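Local coordinates for protein gluconokinase (Sinorhizobium meliloti, PDB 3T61) that probably catalyses the ATP-dependent phosphorylation of D-gluconate to 6-phospho-D-gluconate in gluconate utilization, at residues 20-25 and 110-115; 116-121 and 159-164; 94-99 and 145-150. All coordinates share one frame; numbering follows the deposited sequence.

Interaction 1. Residues 20-25 and 110-115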
loop_
_atom_site.group_PDB
_atom_site.type_symbol
_atom_site.label_atom_id
_atom_site.label_comp_id
_atom_site.label_asym_id
_atom_site.label_seq_id
_atom_site.Cartn_x
_atom_site.Cartn_y
_atom_site.Cartn_z
ATOM N N SER A 20 -16.605 16.719 9.221
ATOM C CA SER A 20 -15.758 15.576 8.920
ATOM C C SER A 20 -14.728 15.306 10.019
ATOM O O SER A 20 -14.253 16.229 10.681
ATOM C CB SER A 20 -15.066 15.785 7.570
ATOM O OG SER A 20 -15.962 15.498 6.509
ATOM N N ILE A 21 -14.396 14.033 10.205
ATOM C CA ILE A 21 -13.439 13.625 11.229
ATOM C C ILE A 21 -12.253 12.853 10.649
ATOM O O ILE A 21 -12.439 11.902 9.893
ATOM C CB ILE A 21 -14.088 12.670 12.273
ATOM C CG1 ILE A 21 -15.402 13.241 12.799
ATOM C CG2 ILE A 21 -13.108 12.404 13.408
ATOM C CD1 ILE A 21 -15.251 14.542 13.514
ATOM N N VAL A 22 -11.039 13.259 11.008
ATOM C CA VAL A 22 -9.857 12.533 10.576
ATOM C C VAL A 22 -9.278 11.810 11.800
ATOM O O VAL A 22 -9.013 12.444 12.825
ATOM C CB VAL A 22 -8.758 13.462 10.026
ATOM C CG1 VAL A 22 -7.466 12.652 9.811
ATOM C CG2 VAL A 22 -9.198 14.099 8.704
ATOM N N VAL A 23 -9.108 10.491 11.716
ATOM C CA VAL A 23 -8.503 9.744 12.821
ATOM C C VAL A 23 -7.052 9.573 12.383
ATOM O O VAL A 23 -6.774 8.882 11.406
ATOM C CB VAL A 23 -9.177 8.360 13.031
ATOM C CG1 VAL A 23 -8.595 7.669 14.279
ATOM C CG2 VAL A 23 -10.687 8.538 13.192
HETATM N N MSE A 24 -6.141 10.235 13.097
HETATM C CA MSE A 24 -4.717 10.222 12.782
HETATM C C MSE A 24 -3.869 9.442 13.785
HETATM O O MSE A 24 -4.380 8.879 14.750
HETATM C CB MSE A 24 -4.194 11.662 12.695
HETATM C CG MSE A 24 -4.220 12.372 14.046
HETATM SE SE MSE A 24 -3.491 14.125 13.999
HETATM C CE MSE A 24 -1.644 13.588 13.954
ATOM N N GLY A 25 -2.561 9.430 13.544
ATOM C CA GLY A 25 -1.653 8.700 14.406
ATOM C C GLY A 25 -0.758 7.831 13.536
ATOM O O GLY A 25 -1.117 7.548 12.384
ATOM N N GLY A 110 -12.670 25.700 9.460
ATOM C CA GLY A 110 -13.421 25.741 10.702
ATOM C C GLY A 110 -14.412 24.604 10.882
ATOM O O GLY A 110 -15.332 24.709 11.696
ATOM N N GLY A 111 -14.237 23.514 10.136
ATOM C CA GLY A 111 -15.160 22.398 10.260
ATOM C C GLY A 111 -14.541 21.009 10.336
ATOM O O GLY A 111 -15.260 20.016 10.256
ATOM N N LEU A 112 -13.225 20.920 10.503
ATOM C CA LEU A 112 -12.567 19.613 10.562
ATOM C C LEU A 112 -12.031 19.217 11.949
ATOM O O LEU A 112 -11.285 19.972 12.576
ATOM C CB LEU A 112 -11.419 19.565 9.543
ATOM C CG LEU A 112 -10.679 18.229 9.401
ATOM C CD1 LEU A 112 -11.649 17.176 8.889
ATOM C CD2 LEU A 112 -9.474 18.381 8.460
ATOM N N ALA A 113 -12.407 18.023 12.402
ATOM C CA ALA A 113 -11.962 17.493 13.693
ATOM C C ALA A 113 -10.961 16.348 13.525
ATOM O O ALA A 113 -11.092 15.508 12.628
ATOM C CB ALA A 113 -13.160 17.007 14.505
ATOM N N PHE A 114 -9.965 16.321 14.403
ATOM C CA PHE A 114 -8.935 15.291 14.391
ATOM C C PHE A 114 -8.959 14.487 15.693
ATOM O O PHE A 114 -9.062 15.063 16.775
ATOM C CB PHE A 114 -7.553 15.932 14.263
ATOM C CG PHE A 114 -7.181 16.345 12.865
ATOM C CD1 PHE A 114 -6.556 15.447 12.003
ATOM C CD2 PHE A 114 -7.410 17.647 12.428
ATOM C CE1 PHE A 114 -6.147 15.842 10.725
ATOM C CE2 PHE A 114 -7.007 18.055 11.150
ATOM C CZ PHE A 114 -6.373 17.148 10.297
ATOM N N VAL A 115 -8.867 13.165 15.574
ATOM C CA VAL A 115 -8.796 12.255 16.720
ATOM C C VAL A 115 -7.359 11.684 16.632
ATOM O O VAL A 115 -7.024 10.947 15.700
ATOM C CB VAL A 115 -9.868 11.130 16.615
ATOM C CG1 VAL A 115 -9.627 10.055 17.663
ATOM C CG2 VAL A 115 -11.267 11.724 16.816
#
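V22 and F114 lie side by side on one face of the central parallel sheet, where strand 21-24 pairs with strand 113-118. Four backbone bonds join the edges: A113 N gives to S20 O at 3.1 Å, V22 N to A113 O at 2.8 Å, V115 N to V22 O and M24 N to V115 O. The first is almost perfectly straight (N-H...O angle 178°), whereas the M24 N bond is more bent, at 153°. A beta-branched valine suits both the extended strand and the flat ring it packs on: V22 puts CB and CG1 against the CD1-CE1 side of the F114 ring, with V22 CB 3.6 Å from F114 CD1. M24, present as selenomethionine, makes a Met-aromatic contact with the same ring, its SE lying obliquely 3.9 Å from F114 CD1; the two side chains cross at about a right angle. On the other face I21, V23, A113 and V115 meet. There I21 CD1 presses on A113 CB at 3.4 Å, closer than usual carbon contact, and the small alanine suits this tightly packed spot, while I21 CG2 meets V115 CG2 more comfortably at 3.9 Å. L177 and L180 of helix 166-187 cover A113. At the other buried end L112 CD1 comes within 3.3 Å of S20 O, and S20 OG bonds V89 N. The loose side is the partly exposed G111, which adds little. Beyond M24 the chain enters G25, where the probable Walker A loop begins. Paired amides and carbonyls thus satisfy one another along the seam, apolar contacts between the strands dominate both faces, and the selenium-ring contact adds to the F114 side.

Interaction 2. Residues 116-121 and 159-164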
loop_
_atom_site.group_PDB
_atom_site.type_symbol
_atom_site.label_atom_id
_atom_site.label_comp_id
_atom_site.label_asym_id
_atom_site.label_seq_id
_atom_site.Cartn_x
_atom_site.Cartn_y
_atom_site.Cartn_z
ATOM N N PHE A 116 -6.509 12.085 17.579
ATOM C CA PHE A 116 -5.105 11.668 17.631
ATOM C C PHE A 116 -4.872 10.443 18.525
ATOM O O PHE A 116 -4.912 10.538 19.750
ATOM C CB PHE A 116 -4.247 12.851 18.112
ATOM C CG PHE A 116 -2.788 12.516 18.352
ATOM C CD1 PHE A 116 -2.082 11.712 17.455
ATOM C CD2 PHE A 116 -2.116 13.032 19.468
ATOM C CE1 PHE A 116 -0.727 11.430 17.654
ATOM C CE2 PHE A 116 -0.755 12.757 19.682
ATOM C CZ PHE A 116 -0.056 11.952 18.775
ATOM N N LEU A 117 -4.644 9.291 17.896
ATOM C CA LEU A 117 -4.380 8.052 18.622
ATOM C C LEU A 117 -2.881 8.031 18.874
ATOM O O LEU A 117 -2.105 8.140 17.936
ATOM C CB LEU A 117 -4.777 6.844 17.779
ATOM C CG LEU A 117 -6.237 6.774 17.340
ATOM C CD1 LEU A 117 -6.423 5.559 16.448
ATOM C CD2 LEU A 117 -7.175 6.735 18.570
ATOM N N HIS A 118 -2.476 7.870 20.130
ATOM C CA HIS A 118 -1.059 7.890 20.455
ATOM C C HIS A 118 -0.623 6.944 21.589
ATOM O O HIS A 118 -1.401 6.574 22.481
ATOM C CB HIS A 118 -0.662 9.319 20.818
ATOM C CG HIS A 118 -1.291 9.801 22.087
ATOM N ND1 HIS A 118 -0.630 9.780 23.297
ATOM C CD2 HIS A 118 -2.549 10.232 22.353
ATOM C CE1 HIS A 118 -1.452 10.178 24.253
ATOM N NE2 HIS A 118 -2.624 10.456 23.708
ATOM N N GLY A 119 0.653 6.579 21.535
ATOM C CA GLY A 119 1.235 5.703 22.530
ATOM C C GLY A 119 2.724 5.701 22.277
ATOM O O GLY A 119 3.172 6.201 21.242
ATOM N N SER A 120 3.490 5.157 23.213
ATOM C CA SER A 120 4.939 5.095 23.071
ATOM C C SER A 120 5.278 3.978 22.105
ATOM O O SER A 120 4.448 3.120 21.821
ATOM C CB SER A 120 5.597 4.796 24.420
ATOM O OG SER A 120 5.191 3.512 24.878
ATOM N N GLU A 121 6.510 3.984 21.616
ATOM C CA GLU A 121 6.953 2.953 20.688
ATOM C C GLU A 121 6.680 1.562 21.241
ATOM O O GLU A 121 6.192 0.680 20.526
ATOM C CB GLU A 121 8.454 3.083 20.411
ATOM C CG GLU A 121 8.947 2.056 19.400
ATOM C CD GLU A 121 10.435 2.129 19.138
ATOM O OE1 GLU A 121 10.937 3.212 18.764
ATOM O OE2 GLU A 121 11.103 1.087 19.296
ATOM N N ALA A 159 -7.192 13.962 21.684
ATOM C CA ALA A 159 -6.111 12.989 21.807
ATOM C C ALA A 159 -6.554 11.839 22.691
ATOM O O ALA A 159 -7.191 12.055 23.727
ATOM C CB ALA A 159 -4.857 13.651 22.393
ATOM N N VAL A 160 -6.231 10.617 22.277
ATOM C CA VAL A 160 -6.605 9.434 23.051
ATOM C C VAL A 160 -5.437 8.457 23.089
ATOM O O VAL A 160 -4.885 8.110 22.044
ATOM C CB VAL A 160 -7.823 8.721 22.442
ATOM C CG1 VAL A 160 -8.270 7.581 23.362
ATOM C CG2 VAL A 160 -8.954 9.711 22.229
ATOM N N ASP A 161 -5.058 8.027 24.295
ATOM C CA ASP A 161 -3.950 7.087 24.456
ATOM C C ASP A 161 -4.472 5.702 24.097
ATOM O O ASP A 161 -5.611 5.374 24.390
ATOM C CB ASP A 161 -3.438 7.106 25.902
ATOM C CG ASP A 161 -2.044 6.532 26.030
ATOM O OD1 ASP A 161 -1.885 5.305 25.892
ATOM O OD2 ASP A 161 -1.099 7.314 26.254
ATOM N N VAL A 162 -3.642 4.885 23.461
ATOM C CA VAL A 162 -4.085 3.558 23.037
ATOM C C VAL A 162 -3.851 2.407 24.019
ATOM O O VAL A 162 -4.280 1.277 23.766
ATOM C CB VAL A 162 -3.443 3.183 21.678
ATOM C CG1 VAL A 162 -3.784 4.233 20.644
ATOM C CG2 VAL A 162 -1.948 3.045 21.836
ATOM N N ALA A 163 -3.194 2.687 25.142
ATOM C CA ALA A 163 -2.913 1.644 26.128
ATOM C C ALA A 163 -4.150 1.317 26.964
ATOM O O ALA A 163 -4.086 1.273 28.187
ATOM C CB ALA A 163 -1.763 2.073 27.028
ATOM N N GLN A 164 -5.271 1.096 26.284
ATOM C CA GLN A 164 -6.542 0.764 26.929
ATOM C C GLN A 164 -7.445 0.019 25.945
ATOM O O GLN A 164 -7.173 -0.007 24.752
ATOM C CB GLN A 164 -7.240 2.036 27.433
ATOM C CG GLN A 164 -7.362 3.174 26.421
ATOM C CD GLN A 164 -7.999 4.435 27.019
ATOM O OE1 GLN A 164 -7.747 5.554 26.560
ATOM N NE2 GLN A 164 -8.835 4.255 28.034
#
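At an outer border of the parallel alpha/beta sheet of this P-loop-type kinase fold, strand 113-118 pairs with strand 157-161, one of the two border strands of the sheet within this chain. F116, L117 and H118 stand opposite A159, V160 and D161. V160 N donates to F116 O at 2.9 Å, and the ladder goes on with H118 N to V160 O and V162 N to H118 O. Past the strand, G119 suits its place because a side chain would run into V162 CG2, which lies 4.2 Å from its CA. V162 itself turns toward the partner strand, its CG1 against L117 CB, and V123 and R127 of helix 121-132 lie against it. L117 and V160 share the buried face, packing on I169 of helix 166-187. On the other face A159 offers a small methyl to F116 CD2, at 4.1 Å, and H118 CB sits over a face of the F116 ring. Here H118 is the broad group. A chi1 of 67° tucks its CG between backbone N and carbonyl carbon and swings the imidazole across the neighbouring strand, where F116 O and V160 N lie at its edge and D161 CA rests over one face in a CH-pi contact. The H118 and D161 side chains cross at about a right angle, ring and carboxylate planes 73° apart, with H118 CE1 nearest OD2. The aspartate also shapes the exit from the strand: in an Asx turn, D161 OD1 accepts from A163 N at 3.0 Å through its anti lone pair.

Interaction 3. Residues 94-99 and 145-150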
loop_
_atom_site.group_PDB
_atom_site.type_symbol
_atom_site.label_atom_id
_atom_site.label_comp_id
_atom_site.label_asym_id
_atom_site.label_seq_id
_atom_site.Cartn_x
_atom_site.Cartn_y
_atom_site.Cartn_z
ATOM N N SER A 94 -2.861 9.142 8.727
ATOM C CA SER A 94 -1.793 9.399 9.689
ATOM C C SER A 94 -1.591 10.886 9.993
ATOM O O SER A 94 -1.370 11.252 11.152
ATOM C CB SER A 94 -0.486 8.761 9.204
ATOM O OG SER A 94 -0.232 9.059 7.852
ATOM N N ALA A 95 -1.646 11.729 8.958
ATOM C CA ALA A 95 -1.520 13.187 9.102
ATOM C C ALA A 95 -0.438 13.615 10.088
ATOM O O ALA A 95 -0.663 14.478 10.947
ATOM C CB ALA A 95 -2.865 13.763 9.534
ATOM N N LEU A 96 0.744 13.034 9.920
ATOM C CA LEU A 96 1.866 13.273 10.805
ATOM C C LEU A 96 2.385 14.690 11.006
ATOM O O LEU A 96 2.654 15.083 12.140
ATOM C CB LEU A 96 3.018 12.343 10.404
ATOM C CG LEU A 96 2.680 10.843 10.430
ATOM C CD1 LEU A 96 3.952 10.056 10.269
ATOM C CD2 LEU A 96 1.996 10.462 11.745
ATOM N N LYS A 97 2.540 15.460 9.933
ATOM C CA LYS A 97 3.055 16.820 10.071
ATOM C C LYS A 97 1.975 17.886 10.180
ATOM O O LYS A 97 0.824 17.672 9.793
ATOM C CB LYS A 97 3.984 17.156 8.901
ATOM C CG LYS A 97 5.218 16.260 8.835
ATOM C CD LYS A 97 6.115 16.633 7.671
ATOM C CE LYS A 97 7.315 15.713 7.596
ATOM N NZ LYS A 97 8.298 16.198 6.602
ATOM N N ARG A 98 2.368 19.032 10.731
ATOM C CA ARG A 98 1.482 20.177 10.889
ATOM C C ARG A 98 1.045 20.662 9.501
ATOM O O ARG A 98 -0.115 21.033 9.296
ATOM C CB ARG A 98 2.219 21.299 11.642
ATOM C CG ARG A 98 1.519 22.651 11.580
ATOM C CD ARG A 98 0.116 22.564 12.145
ATOM N NE ARG A 98 0.100 22.832 13.575
ATOM C CZ ARG A 98 0.066 24.052 14.100
ATOM N NH1 ARG A 98 0.038 25.116 13.304
ATOM N NH2 ARG A 98 0.071 24.210 15.419
ATOM N N SER A 99 1.984 20.654 8.556
ATOM C CA SER A 99 1.711 21.061 7.177
ATOM C C SER A 99 0.504 20.293 6.660
ATOM O O SER A 99 -0.453 20.870 6.159
ATOM C CB SER A 99 2.884 20.713 6.251
ATOM O OG SER A 99 4.126 21.009 6.840
ATOM N N LEU A 145 7.384 7.717 14.318
ATOM C CA LEU A 145 7.450 8.509 15.535
ATOM C C LEU A 145 8.329 9.743 15.415
ATOM O O LEU A 145 8.003 10.779 15.973
ATOM C CB LEU A 145 7.917 7.628 16.696
ATOM C CG LEU A 145 6.936 6.497 17.005
ATOM C CD1 LEU A 145 7.530 5.569 18.060
ATOM C CD2 LEU A 145 5.609 7.092 17.477
ATOM N N GLU A 146 9.441 9.646 14.696
ATOM C CA GLU A 146 10.307 10.811 14.532
ATOM C C GLU A 146 9.617 11.818 13.614
ATOM O O GLU A 146 9.765 13.021 13.773
ATOM C CB GLU A 146 11.651 10.412 13.918
ATOM C CG GLU A 146 12.402 9.349 14.695
ATOM C CD GLU A 146 13.724 8.960 14.044
ATOM O OE1 GLU A 146 13.737 8.648 12.830
ATOM O OE2 GLU A 146 14.750 8.956 14.753
ATOM N N THR A 147 8.852 11.315 12.656
ATOM C CA THR A 147 8.154 12.183 11.716
ATOM C C THR A 147 6.928 12.842 12.349
ATOM O O THR A 147 6.558 13.959 11.980
ATOM C CB THR A 147 7.731 11.390 10.457
ATOM O OG1 THR A 147 8.898 10.823 9.849
ATOM C CG2 THR A 147 7.029 12.295 9.456
ATOM N N LEU A 148 6.313 12.159 13.311
ATOM C CA LEU A 148 5.129 12.688 13.986
ATOM C C LEU A 148 5.370 14.011 14.707
ATOM O O LEU A 148 6.281 14.143 15.530
ATOM C CB LEU A 148 4.577 11.677 15.003
ATOM C CG LEU A 148 3.440 12.205 15.898
ATOM C CD1 LEU A 148 2.190 12.460 15.076
ATOM C CD2 LEU A 148 3.140 11.212 16.999
ATOM N N GLU A 149 4.545 14.992 14.376
ATOM C CA GLU A 149 4.601 16.296 15.008
ATOM C C GLU A 149 3.317 16.333 15.824
ATOM O O GLU A 149 2.221 16.392 15.262
ATOM C CB GLU A 149 4.609 17.400 13.953
ATOM C CG GLU A 149 5.958 17.585 13.287
ATOM C CD GLU A 149 5.872 18.357 11.985
ATOM O OE1 GLU A 149 5.051 19.289 11.883
ATOM O OE2 GLU A 149 6.639 18.030 11.063
ATOM N N ASP A 150 3.465 16.270 17.148
ATOM C CA ASP A 150 2.323 16.256 18.059
ATOM C C ASP A 150 1.283 17.326 17.756
ATOM O O ASP A 150 1.578 18.522 17.767
ATOM C CB ASP A 150 2.795 16.397 19.508
ATOM C CG ASP A 150 1.732 15.966 20.499
ATOM O OD1 ASP A 150 0.631 16.554 20.492
ATOM O OD2 ASP A 150 1.995 15.029 21.281
HETATM O O HOH W 1 5.068 20.581 9.283
#
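The E149 carboxylate reaches across to the start of helix 98-106, lying obliquely against the K97 chain, and its two oxygens do different work. OE1 accepts from R98 N at 2.9 Å in a nearly straight bond (173°), although the amide approaches from well above the carboxylate plane. OE2 rests on the K97 methylenes, 3.2 Å from CG. The glutamate has CG beside its own backbone N (chi1 -78°) and an extended chain beyond, enough length to bridge from its loop to the helix end. A water gives OE1 a second partner, donating to it at 2.9 Å while also bonding S99 OG. K97, extended beyond CG, carries its ammonium past this carboxylate to a salt bridge with D69; R98, bent at chi2 and chi3, turns its guanidinium to E154. Beneath the polar layer, L96 points into the partner segment and meets two side chains at about right angles. Its CD1 touches T147 CG2 at 3.9 Å and its CD2 touches L148 CD1 at the same distance, a branched leucine thus filling the junction with both methyls. T147 serves both directions: OG1 bonds T143 O within its own helix, and CG2, anti to its backbone N, is left facing L96 and K97 CE. The backbones meet once, E149 N giving to L96 O at 2.9 Å. With an alanine in place of E149, R98 N and the water would probably be left without their acceptor and the K97 methylenes without the carboxylate beside them. A side-chain carboxylate from a loop distant in sequence thus accepts the amide of a helix's first residue, joining two loops at the C-terminal edge of the strands in a P-loop-type alpha/beta fold.

Interactions 1 and 2 are successive spans of one sheet: strand 113-118 pairs first with strand 21-24 and then, farther along, with strand 157-161, their centres about 16 Å apart. M24 O and L117 N probably bond between them. Interaction 3 lies about 14 Å from the centre of each, beyond the sheet, where the loops before helix 98-106 and after helix 138-147 meet. It touches interaction 1 through S94 and A95, near M24 and G25, and interaction 2 through L148 against F116. Along the chain interaction 1 closes before interaction 2 opens, while interaction 3 interleaves with both, tying the connecting loops beside the probable phosphate-binding loop to the strands.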